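Local coordinates for protein biuret hydrolase (Pseudomonas sp., PDB 6C62) that hydrolyses 1-carboxybiuret to urea-1,3-dicarboxylate and ammonia in atrazine degradation, as a member of the amidase family, at residues 263-267 with 399-404; 349-353 with 403-407. All blocks are in the same frame, centred on the assembly; numbering follows the deposited sequence.

Contact 1. Residues 263-267 with 399-404; sequences WFRDN and LLTQPV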
ATOM      1  N   TRP A 263      19.000 -14.293 -15.904  1.00 14.13           N
ATOM      2  CA  TRP A 263      17.664 -14.906 -15.785  1.00 14.66           C
ATOM      3  C   TRP A 263      16.965 -15.021 -17.150  1.00 13.95           C
ATOM      4  O   TRP A 263      16.344 -16.038 -17.462  1.00 15.18           O
ATOM      5  CB  TRP A 263      16.783 -14.040 -14.859  1.00 13.57           C
ATOM      6  CG  TRP A 263      15.358 -14.456 -14.780  1.00 13.91           C
ATOM      7  CD1 TRP A 263      14.316 -13.918 -15.474  1.00 14.62           C
ATOM      8  CD2 TRP A 263      14.807 -15.475 -13.959  1.00 14.20           C
ATOM      9  NE1 TRP A 263      13.144 -14.561 -15.141  1.00 14.39           N
ATOM     10  CE2 TRP A 263      13.424 -15.522 -14.214  1.00 15.01           C
ATOM     11  CE3 TRP A 263      15.348 -16.359 -13.046  1.00 15.73           C
ATOM     12  CZ2 TRP A 263      12.572 -16.434 -13.569  1.00 15.74           C
ATOM     13  CZ3 TRP A 263      14.499 -17.246 -12.393  1.00 16.29           C
ATOM     14  CH2 TRP A 263      13.136 -17.299 -12.682  1.00 16.04           C
ATOM     15  N   PHE A 264      17.082 -13.971 -17.947  1.00 14.14           N
ATOM     16  CA  PHE A 264      16.402 -13.875 -19.223  1.00 14.96           C
ATOM     17  C   PHE A 264      17.064 -14.684 -20.372  1.00 16.68           C
ATOM     18  O   PHE A 264      16.449 -14.850 -21.461  1.00 15.70           O
ATOM     19  CB  PHE A 264      16.242 -12.425 -19.610  1.00 14.39           C
ATOM     20  CG  PHE A 264      15.358 -11.662 -18.687  1.00 14.09           C
ATOM     21  CD1 PHE A 264      13.974 -11.652 -18.888  1.00 13.13           C
ATOM     22  CD2 PHE A 264      15.876 -11.006 -17.578  1.00 13.92           C
ATOM     23  CE1 PHE A 264      13.161 -10.951 -18.012  1.00 12.62           C
ATOM     24  CE2 PHE A 264      15.053 -10.311 -16.698  1.00 11.80           C
ATOM     25  CZ  PHE A 264      13.708 -10.287 -16.939  1.00 11.94           C
ATOM     26  N   ARG A 265      18.265 -15.193 -20.121  1.00 17.44           N
ATOM     27  CA  ARG A 265      18.884 -16.203 -21.002  1.00 19.71           C
ATOM     28  C   ARG A 265      18.721 -17.621 -20.486  1.00 18.95           C
ATOM     29  O   ARG A 265      18.358 -18.558 -21.261  1.00 18.66           O
ATOM     30  CB  ARG A 265      20.356 -15.884 -21.172  1.00 25.04           C
ATOM     31  CG  ARG A 265      20.982 -16.761 -22.246  1.00 29.88           C
ATOM     32  CD  ARG A 265      22.328 -16.217 -22.663  1.00 37.15           C
ATOM     33  NE  ARG A 265      23.032 -17.152 -23.554  1.00 41.33           N
ATOM     34  CZ  ARG A 265      22.750 -17.308 -24.854  1.00 45.57           C
ATOM     35  NH1 ARG A 265      21.760 -16.618 -25.469  1.00 43.47           N
ATOM     36  NH2 ARG A 265      23.495 -18.147 -25.564  1.00 47.24           N
ATOM     37  N   ASP A 266      18.972 -17.801 -19.192  1.00 19.36           N
ATOM     38  CA  ASP A 266      18.838 -19.097 -18.509  1.00 20.72           C
ATOM     39  C   ASP A 266      17.425 -19.696 -18.628  1.00 20.21           C
ATOM     40  O   ASP A 266      17.285 -20.928 -18.631  1.00 19.26           O
ATOM     41  CB  ASP A 266      19.070 -18.952 -17.007  1.00 23.07           C
ATOM     42  CG  ASP A 266      20.509 -18.514 -16.630  1.00 29.43           C
ATOM     43  OD1 ASP A 266      21.415 -18.462 -17.508  1.00 28.12           O
ATOM     44  OD2 ASP A 266      20.677 -18.108 -15.424  1.00 31.48           O
ATOM     45  N   ASN A 267      16.377 -18.844 -18.652  1.00 17.91           N
ATOM     46  CA  ASN A 267      15.014 -19.323 -18.767  1.00 17.79           C
ATOM     47  C   ASN A 267      14.440 -19.200 -20.204  1.00 16.86           C
ATOM     48  O   ASN A 267      13.227 -19.237 -20.411  1.00 17.44           O
ATOM     49  CB  ASN A 267      14.141 -18.628 -17.740  1.00 18.93           C
ATOM     50  CG  ASN A 267      14.558 -18.957 -16.323  1.00 21.24           C
ATOM     51  OD1 ASN A 267      14.271 -20.029 -15.813  1.00 21.37           O
ATOM     52  ND2 ASN A 267      15.269 -18.046 -15.686  1.00 20.75           N
ATOM     53  N   LEU A 399       7.631 -17.053 -16.748  1.00 13.42           N
ATOM     54  CA  LEU A 399       8.965 -16.875 -16.151  1.00 14.23           C
ATOM     55  C   LEU A 399       9.694 -15.558 -16.557  1.00 13.69           C
ATOM     56  O   LEU A 399      10.396 -14.949 -15.747  1.00 13.42           O
ATOM     57  CB  LEU A 399       9.859 -18.096 -16.539  1.00 15.46           C
ATOM     58  CG  LEU A 399       9.660 -19.400 -15.748  1.00 16.53           C
ATOM     59  CD1 LEU A 399      10.418 -20.544 -16.413  1.00 17.54           C
ATOM     60  CD2 LEU A 399      10.085 -19.309 -14.297  1.00 17.53           C
ATOM     61  N   LEU A 400       9.586 -15.198 -17.827  1.00 12.79           N
ATOM     62  CA  LEU A 400      10.252 -14.046 -18.409  1.00 14.24           C
ATOM     63  C   LEU A 400       9.431 -12.737 -18.330  1.00 14.72           C
ATOM     64  O   LEU A 400       9.985 -11.643 -18.421  1.00 15.85           O
ATOM     65  CB  LEU A 400      10.580 -14.319 -19.854  1.00 15.12           C
ATOM     66  CG  LEU A 400      11.448 -15.580 -20.051  1.00 16.38           C
ATOM     67  CD1 LEU A 400      11.601 -15.946 -21.526  1.00 19.40           C
ATOM     68  CD2 LEU A 400      12.805 -15.375 -19.391  1.00 16.67           C
ATOM     69  N   THR A 401       8.126 -12.858 -18.151  1.00 13.31           N
ATOM     70  CA  THR A 401       7.231 -11.698 -18.089  1.00 12.00           C
ATOM     71  C   THR A 401       7.108 -11.149 -16.659  1.00 11.78           C
ATOM     72  O   THR A 401       7.021  -9.927 -16.446  1.00 12.59           O
ATOM     73  CB  THR A 401       5.825 -12.037 -18.629  1.00 10.90           C
ATOM     74  OG1 THR A 401       5.349 -13.257 -18.056  1.00 10.96           O
ATOM     75  CG2 THR A 401       5.870 -12.211 -20.078  1.00 11.00           C
ATOM     76  N   GLN A 402       7.065 -12.055 -15.700  1.00 12.29           N
ATOM     77  CA  GLN A 402       6.710 -11.742 -14.326  1.00 12.80           C
ATOM     78  C   GLN A 402       7.628 -10.716 -13.618  1.00 13.05           C
ATOM     79  O   GLN A 402       7.126  -9.843 -12.936  1.00 12.72           O
ATOM     80  CB  GLN A 402       6.545 -13.044 -13.511  1.00 13.36           C
ATOM     81  CG  GLN A 402       5.867 -12.834 -12.164  1.00 14.76           C
ATOM     82  CD  GLN A 402       5.172 -14.066 -11.604  1.00 16.76           C
ATOM     83  OE1 GLN A 402       5.488 -15.179 -12.001  1.00 18.50           O
ATOM     84  NE2 GLN A 402       4.150 -13.879 -10.766  1.00 17.01           N
ATOM     85  N   PRO A 403       8.941 -10.769 -13.836  1.00 13.03           N
ATOM     86  CA  PRO A 403       9.811  -9.731 -13.190  1.00 13.81           C
ATOM     87  C   PRO A 403       9.547  -8.311 -13.712  1.00 13.94           C
ATOM     88  O   PRO A 403       9.715  -7.346 -12.977  1.00 15.31           O
ATOM     89  CB  PRO A 403      11.231 -10.162 -13.605  1.00 13.55           C
ATOM     90  CG  PRO A 403      11.124 -11.637 -14.000  1.00 14.11           C
ATOM     91  CD  PRO A 403       9.738 -11.779 -14.558  1.00 12.97           C
ATOM     92  N   VAL A 404       9.111  -8.182 -14.944  1.00 13.85           N
ATOM     93  CA  VAL A 404       9.010  -6.879 -15.607  1.00 14.37           C
ATOM     94  C   VAL A 404       7.727  -6.113 -15.252  1.00 14.75           C
ATOM     95  O   VAL A 404       7.761  -4.910 -14.927  1.00 16.03           O
ATOM     96  CB  VAL A 404       9.108  -7.061 -17.148  1.00 14.80           C
ATOM     97  CG1 VAL A 404       8.987  -5.716 -17.839  1.00 16.08           C
ATOM     98  CG2 VAL A 404      10.406  -7.798 -17.523  1.00 14.43           C
TER

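Contact 2. Residues 349-353 with 403-407; sequences FRRVY and PVSFA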
ATOM      1  N   PHE A 349      10.361  -5.229  -0.294  1.00  8.88           N
ATOM      2  CA  PHE A 349      11.270  -5.484  -1.397  1.00  9.33           C
ATOM      3  C   PHE A 349      10.876  -4.686  -2.624  1.00  8.50           C
ATOM      4  O   PHE A 349      11.728  -4.200  -3.358  1.00  7.75           O
ATOM      5  CB  PHE A 349      11.377  -6.974  -1.704  1.00 11.00           C
ATOM      6  CG  PHE A 349      12.086  -7.269  -2.996  1.00 11.46           C
ATOM      7  CD1 PHE A 349      13.460  -7.157  -3.057  1.00 14.00           C
ATOM      8  CD2 PHE A 349      11.399  -7.581  -4.120  1.00 12.96           C
ATOM      9  CE1 PHE A 349      14.169  -7.350  -4.250  1.00 14.68           C
ATOM     10  CE2 PHE A 349      12.091  -7.795  -5.327  1.00 14.36           C
ATOM     11  CZ  PHE A 349      13.481  -7.702  -5.370  1.00 14.02           C
ATOM     12  N   ARG A 350       9.584  -4.550  -2.877  1.00  8.71           N
ATOM     13  CA  ARG A 350       9.145  -3.868  -4.083  1.00  8.91           C
ATOM     14  C   ARG A 350       9.653  -2.399  -4.150  1.00  8.83           C
ATOM     15  O   ARG A 350       9.885  -1.893  -5.235  1.00  8.80           O
ATOM     16  CB  ARG A 350       7.608  -3.913  -4.214  1.00  9.55           C
ATOM     17  CG  ARG A 350       7.146  -3.545  -5.612  1.00  9.56           C
ATOM     18  CD  ARG A 350       5.664  -3.593  -5.769  1.00  9.47           C
ATOM     19  NE  ARG A 350       5.246  -3.685  -7.153  1.00  9.03           N
ATOM     20  CZ  ARG A 350       3.980  -3.693  -7.528  1.00  9.17           C
ATOM     21  NH1 ARG A 350       2.977  -3.563  -6.644  1.00  9.44           N
ATOM     22  NH2 ARG A 350       3.707  -3.805  -8.818  1.00  9.53           N
ATOM     23  N   ARG A 351       9.752  -1.706  -3.006  1.00  9.49           N
ATOM     24  CA  ARG A 351      10.368  -0.369  -2.956  1.00 11.06           C
ATOM     25  C   ARG A 351      11.826  -0.394  -3.457  1.00  9.46           C
ATOM     26  O   ARG A 351      12.215   0.413  -4.275  1.00  9.48           O
ATOM     27  CB  ARG A 351      10.278   0.271  -1.557  1.00 13.38           C
ATOM     28  CG  ARG A 351      11.118   1.557  -1.391  1.00 13.35           C
ATOM     29  CD  ARG A 351      10.868   2.227  -0.042  1.00 14.35           C
ATOM     30  NE  ARG A 351       9.502   2.687   0.047  1.00 13.49           N
ATOM     31  CZ  ARG A 351       9.003   3.804  -0.475  1.00 14.38           C
ATOM     32  NH1 ARG A 351       9.768   4.664  -1.084  1.00 14.72           N
ATOM     33  NH2 ARG A 351       7.702   4.054  -0.358  1.00 14.71           N
ATOM     34  N   VAL A 352      12.581  -1.343  -2.973  1.00 10.48           N
ATOM     35  CA  VAL A 352      14.005  -1.506  -3.348  1.00 11.35           C
ATOM     36  C   VAL A 352      14.086  -1.823  -4.836  1.00 11.49           C
ATOM     37  O   VAL A 352      14.871  -1.257  -5.564  1.00 11.54           O
ATOM     38  CB  VAL A 352      14.651  -2.642  -2.515  1.00 13.11           C
ATOM     39  CG1 VAL A 352      16.043  -2.959  -3.033  1.00 14.58           C
ATOM     40  CG2 VAL A 352      14.777  -2.214  -1.062  1.00 14.89           C
ATOM     41  N   TYR A 353      13.236  -2.727  -5.299  1.00 10.70           N
ATOM     42  CA  TYR A 353      13.171  -3.144  -6.699  1.00  9.94           C
ATOM     43  C   TYR A 353      12.848  -1.993  -7.597  1.00 10.10           C
ATOM     44  O   TYR A 353      13.509  -1.847  -8.637  1.00  9.66           O
ATOM     45  CB  TYR A 353      12.164  -4.271  -6.838  1.00 10.60           C
ATOM     46  CG  TYR A 353      12.122  -5.022  -8.118  1.00 10.37           C
ATOM     47  CD1 TYR A 353      13.130  -5.890  -8.444  1.00 10.92           C
ATOM     48  CD2 TYR A 353      11.019  -4.940  -8.964  1.00 11.26           C
ATOM     49  CE1 TYR A 353      13.115  -6.637  -9.597  1.00 11.30           C
ATOM     50  CE2 TYR A 353      10.975  -5.682 -10.123  1.00 11.93           C
ATOM     51  CZ  TYR A 353      12.052  -6.551 -10.431  1.00 12.74           C
ATOM     52  OH  TYR A 353      11.997  -7.325 -11.534  1.00 14.44           O
ATOM     53  N   PRO A 403       8.941 -10.769 -13.836  1.00 13.03           N
ATOM     54  CA  PRO A 403       9.811  -9.731 -13.190  1.00 13.81           C
ATOM     55  C   PRO A 403       9.547  -8.311 -13.712  1.00 13.94           C
ATOM     56  O   PRO A 403       9.715  -7.346 -12.977  1.00 15.31           O
ATOM     57  CB  PRO A 403      11.231 -10.162 -13.605  1.00 13.55           C
ATOM     58  CG  PRO A 403      11.124 -11.637 -14.000  1.00 14.11           C
ATOM     59  CD  PRO A 403       9.738 -11.779 -14.558  1.00 12.97           C
ATOM     60  N   VAL A 404       9.111  -8.182 -14.944  1.00 13.85           N
ATOM     61  CA  VAL A 404       9.010  -6.879 -15.607  1.00 14.37           C
ATOM     62  C   VAL A 404       7.727  -6.113 -15.252  1.00 14.75           C
ATOM     63  O   VAL A 404       7.761  -4.910 -14.927  1.00 16.03           O
ATOM     64  CB  VAL A 404       9.108  -7.061 -17.148  1.00 14.80           C
ATOM     65  CG1 VAL A 404       8.987  -5.716 -17.839  1.00 16.08           C
ATOM     66  CG2 VAL A 404      10.406  -7.798 -17.523  1.00 14.43           C
ATOM     67  N   SER A 405       6.598  -6.801 -15.253  1.00 13.41           N
ATOM     68  CA  SER A 405       5.349  -6.214 -14.791  1.00 13.51           C
ATOM     69  C   SER A 405       5.362  -5.831 -13.295  1.00 12.60           C
ATOM     70  O   SER A 405       4.641  -4.956 -12.891  1.00 10.68           O
ATOM     71  CB  SER A 405       4.164  -7.142 -15.137  1.00 13.02           C
ATOM     72  OG  SER A 405       4.542  -8.455 -14.925  1.00 12.46           O
ATOM     73  N   PHE A 406       6.229  -6.453 -12.504  1.00 12.62           N
ATOM     74  CA  PHE A 406       6.277  -6.165 -11.083  1.00 13.47           C
ATOM     75  C   PHE A 406       6.801  -4.730 -10.806  1.00 13.30           C
ATOM     76  O   PHE A 406       6.365  -4.056  -9.880  1.00 11.58           O
ATOM     77  CB  PHE A 406       7.124  -7.199 -10.383  1.00 12.61           C
ATOM     78  CG  PHE A 406       7.032  -7.140  -8.890  1.00 12.35           C
ATOM     79  CD1 PHE A 406       5.778  -7.172  -8.261  1.00 12.72           C
ATOM     80  CD2 PHE A 406       8.161  -7.010  -8.105  1.00 12.06           C
ATOM     81  CE1 PHE A 406       5.670  -7.051  -6.872  1.00 12.02           C
ATOM     82  CE2 PHE A 406       8.040  -6.879  -6.735  1.00 11.88           C
ATOM     83  CZ  PHE A 406       6.825  -6.962  -6.116  1.00 11.75           C
ATOM     84  N   ALA A 407       7.738  -4.304 -11.670  1.00 14.18           N
ATOM     85  CA  ALA A 407       8.210  -2.939 -11.707  1.00 14.36           C
ATOM     86  C   ALA A 407       7.274  -2.011 -12.464  1.00 14.29           C
ATOM     87  O   ALA A 407       7.412  -0.778 -12.356  1.00 15.81           O
ATOM     88  CB  ALA A 407       9.594  -2.872 -12.300  1.00 15.11           C
TER

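Contact 1. Residues 263-267 with 399-404
Trp263 turns the rim of its indole toward Leu399, and Trp263 NE1 donates a hydrogen bond of 2.8 Å to Leu399 O. The oxygen lies in the ring plane, the N-H...O angle is 147°, and the donor stands 39° out of the plane of the carbonyl. Tryptophan suits the place because one side chain supplies both this N-H and a broad apolar surface: Leu399 reaches across the indole, its CD2 3.9 Å from Trp263 CZ2, while Pro403 CG packs 3.7 Å from Trp263 NE1. With Trp263 CG anti to the backbone N (chi1 173°), the indole is carried out from the short helix 263-266 to that carbonyl.

Trp263 CD1 sits over the centre of the Phe264 ring. Phe264 and Leu400 run alongside one another, pointing opposite ways, with Phe264 CE1 3.3 Å from Leu400 O at the ring edge; Phe264 CZ reaches Pro403 and Val404. A branched leucine suits its place because Leu400 CD2 can touch Phe264 CD1 and Asn267 CB at once, each at 3.9 Å. Asn267, just past the helix, ties the turn back: its N and its ND2 both donate to Trp263 O.

Beyond the pair, Trp263 packs on helix 294-312, Phe264 and Leu400 lie against strand 366-370 of the central sheet, and Leu400 O, which meets the Phe264 edge, accepts a hydrogen bond from Gln429 NE2 on strand 426-432.

Contact 2. Residues 349-353 with 403-407
Phe406 offers one ring face to Arg350, whose guanidinium lies flat against it, the planes 6° apart and the centres 4.5 Å from each other in a cation-pi stack. Arg350 NE is placed 3.4 Å above the ring plane, toward the rim, and the Arg350 CG and CD methylenes run over Phe406 CZ. At the edge of the same ring stands Phe349 CD2, while Tyr353 meets it obliquely, Tyr353 CD2 to Phe406 CD2 at 3.6 Å with the planes at 42°.

The guanidinium also grips the backbone of the residue it stacks on. Arg350 NE and NH2 both donate side-on to Phe406 O, at 3.0 Å and 2.9 Å, with the oxygen in the guanidinium plane. Arg350 gets there as an extended chain from CG to NE, and a long side chain with a flat, multi-donor end suits serving ring and carbonyl together; Arg350 NH1 bonds to Ser205 O. Shortened to alanine, this residue would be likely to leave Phe406 O without its two donors, Ser205 O without this partner and one face of the Phe406 ring without its cover.

Tyrosine suits its place by joining an apolar ring to a polar end. Tyr353 CE2 packs on Ala407 CB at 3.8 Å. Tyr353 OH donates to Pro403 O at 2.7 Å, from above the carbonyl plane, and Trp291 NE1 also bonds that hydroxyl.

Helix 340-360 crosses the short helix 402-407 nearly perpendicularly, the local axes 10.9 Å apart; Phe349 and Phe406 also rest on helix 294-312, and another protein of the assembly packs on Phe349 and Arg350.

Contacts 1 and 2 have centres 13 Å apart and meet on helix 402-407; their ranges overlap at Pro403 and Val404, but of these only Pro403 touches partners in both. Along the chain the order is 263-267, then 349-353, then the common partner, so two elements well separated in sequence converge on one late helix. Contact 1 joins it and the residues leading into it to the short helix 263-266 that follows strand 257-260, beside the central mixed sheet; contact 2 joins it to the long helix 340-360. Helix 294-312 borders both. Helix 402-407 therefore links the sheet side of the amidase fold to an outer helix that touches other subunits, with Ser405 about 9 Å, side chain to side chain, from Ser174, the probable acyl-ester nucleophile.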